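Putative pilus assembly-related protein (Burkholderia pseudomallei, PDB 4DAD) probably acts in pilus assembly through this CheY-like receiver domain, with ATP binding and hydrolysis likely residing elsewhere in the longer protein. Local coordinates at residues Leu24-Asp29 with Leu71-Ala76. Sequence-based numbering, arbitrary orientation.
Sequences LVASED and LMIDGA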
loop_
_atom_site.group_PDB
_atom_site.type_symbol
_atom_site.label_atom_id
_atom_site.label_comp_id
_atom_site.label_asym_id
_atom_site.label_seq_id
_atom_site.Cartn_x
_atom_site.Cartn_y
_atom_site.Cartn_z
ATOM N N LEU A 24 -3.955 14.322 -8.321
ATOM C CA LEU A 24 -3.091 15.434 -7.921
ATOM C C LEU A 24 -1.658 15.045 -8.279
ATOM O O LEU A 24 -1.192 13.979 -7.854
ATOM C CB LEU A 24 -3.237 15.753 -6.440
ATOM C CG LEU A 24 -2.356 16.897 -5.882
ATOM C CD1 LEU A 24 -2.711 18.270 -6.522
ATOM C CD2 LEU A 24 -2.467 16.951 -4.375
ATOM N N VAL A 25 -1.001 15.853 -9.127
ATOM C CA VAL A 25 0.392 15.633 -9.585
ATOM C C VAL A 25 1.282 16.636 -8.839
ATOM O O VAL A 25 1.025 17.832 -8.900
ATOM C CB VAL A 25 0.571 15.689 -11.142
ATOM C CG1 VAL A 25 2.041 15.559 -11.513
ATOM C CG2 VAL A 25 -0.209 14.570 -11.820
ATOM N N ALA A 26 2.287 16.148 -8.093
ATOM C CA ALA A 26 3.128 17.006 -7.257
ATOM C C ALA A 26 4.579 16.919 -7.629
ATOM O O ALA A 26 5.139 15.825 -7.592
ATOM C CB ALA A 26 2.952 16.622 -5.786
ATOM N N SER A 27 5.205 18.077 -7.949
ATOM C CA SER A 27 6.646 18.187 -8.276
ATOM C C SER A 27 7.184 19.611 -8.027
ATOM O O SER A 27 6.497 20.576 -8.296
ATOM C CB SER A 27 6.935 17.767 -9.715
ATOM O OG SER A 27 8.323 17.909 -9.990
ATOM N N GLU A 28 8.427 19.719 -7.543
ATOM C CA GLU A 28 9.147 20.961 -7.229
ATOM C C GLU A 28 9.536 21.696 -8.505
ATOM O O GLU A 28 9.632 22.926 -8.493
ATOM C CB GLU A 28 10.417 20.609 -6.416
ATOM C CG GLU A 28 11.220 21.788 -5.861
ATOM C CD GLU A 28 12.319 22.397 -6.720
ATOM O OE1 GLU A 28 12.979 21.650 -7.481
ATOM O OE2 GLU A 28 12.551 23.623 -6.596
ATOM N N ASP A 29 9.786 20.929 -9.594
ATOM C CA ASP A 29 10.243 21.404 -10.902
ATOM C C ASP A 29 9.091 21.644 -11.852
ATOM O O ASP A 29 8.368 20.722 -12.219
ATOM C CB ASP A 29 11.242 20.409 -11.533
ATOM C CG ASP A 29 12.035 21.016 -12.680
ATOM O OD1 ASP A 29 12.992 21.769 -12.409
ATOM O OD2 ASP A 29 11.662 20.788 -13.842
ATOM N N LEU A 71 -2.611 10.692 -5.780
ATOM C CA LEU A 71 -1.537 11.625 -5.551
ATOM C C LEU A 71 -0.285 11.030 -6.148
ATOM O O LEU A 71 0.228 10.030 -5.661
ATOM C CB LEU A 71 -1.380 11.948 -4.050
ATOM C CG LEU A 71 -0.121 12.690 -3.598
ATOM C CD1 LEU A 71 0.098 13.973 -4.371
ATOM C CD2 LEU A 71 -0.188 12.973 -2.112
HETATM N N MSE A 72 0.196 11.648 -7.227
HETATM C CA MSE A 72 1.425 11.221 -7.873
HETATM C C MSE A 72 2.556 12.164 -7.460
HETATM O O MSE A 72 2.513 13.350 -7.790
HETATM C CB MSE A 72 1.227 11.197 -9.362
HETATM C CG MSE A 72 2.153 10.248 -10.059
HETATM SE SE MSE A 72 1.644 10.139 -11.918
HETATM C CE MSE A 72 -0.268 9.740 -11.667
ATOM N N ILE A 73 3.509 11.661 -6.652
ATOM C CA ILE A 73 4.603 12.460 -6.117
ATOM C C ILE A 73 5.890 12.214 -6.900
ATOM O O ILE A 73 6.319 11.070 -7.034
ATOM C CB ILE A 73 4.806 12.196 -4.593
ATOM C CG1 ILE A 73 3.662 12.758 -3.745
ATOM C CG2 ILE A 73 6.136 12.753 -4.059
ATOM C CD1 ILE A 73 3.476 11.948 -2.379
ATOM N N ASP A 74 6.536 13.301 -7.358
ATOM C CA ASP A 74 7.852 13.222 -7.974
ATOM C C ASP A 74 8.892 13.106 -6.818
ATOM O O ASP A 74 9.007 14.020 -5.991
ATOM C CB ASP A 74 8.093 14.436 -8.884
ATOM C CG ASP A 74 9.501 14.596 -9.427
ATOM O OD1 ASP A 74 10.315 13.665 -9.257
ATOM O OD2 ASP A 74 9.785 15.648 -10.043
ATOM N N GLY A 75 9.592 11.967 -6.760
ATOM C CA GLY A 75 10.570 11.651 -5.717
ATOM C C GLY A 75 12.021 11.926 -6.042
ATOM O O GLY A 75 12.868 11.047 -5.858
ATOM N N ALA A 76 12.316 13.174 -6.483
ATOM C CA ALA A 76 13.637 13.698 -6.860
ATOM C C ALA A 76 14.661 13.616 -5.703
ATOM O O ALA A 76 15.798 13.166 -5.909
ATOM C CB ALA A 76 13.503 15.140 -7.328
#
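Strands 24-26 and 71-74 run side by side in the same direction, 9° apart with axes 4.8 Å from each other, as adjacent members of the five-stranded parallel sheet (order 2-1-3-4-5) of a CheY-like receiver domain. Three backbone hydrogen bonds join them: Met72 N to Leu24 O, Ala26 N to Met72 O and Asp74 N to Ala26 O. Leu24 and Leu71 extend side by side on one face, with Leu24 CD2 3.9 Å from Leu71 CD1. Leu71 CD1 also reaches Ala26 CB at 4.1 Å. On the other face Val25 CG2 meets Met72 CB more loosely, at 4.4 Å, and Val25 packs against helix 30-43. Asp74, near the C-terminal end of the third strand, is the predicted phosphorylation site, unmodified here, at the usual receiver position. Its CG is anti to the backbone N (chi1 171°), which swings the carboxylate toward Ser27. OD1 forms a salt bridge with Arg32, while the anti lone pair of OD2 accepts a hydrogen bond from Ser27 OG at 2.7 Å. Ser27 OG in turn accepts a weak bond from Asp29 N at 3.4 Å.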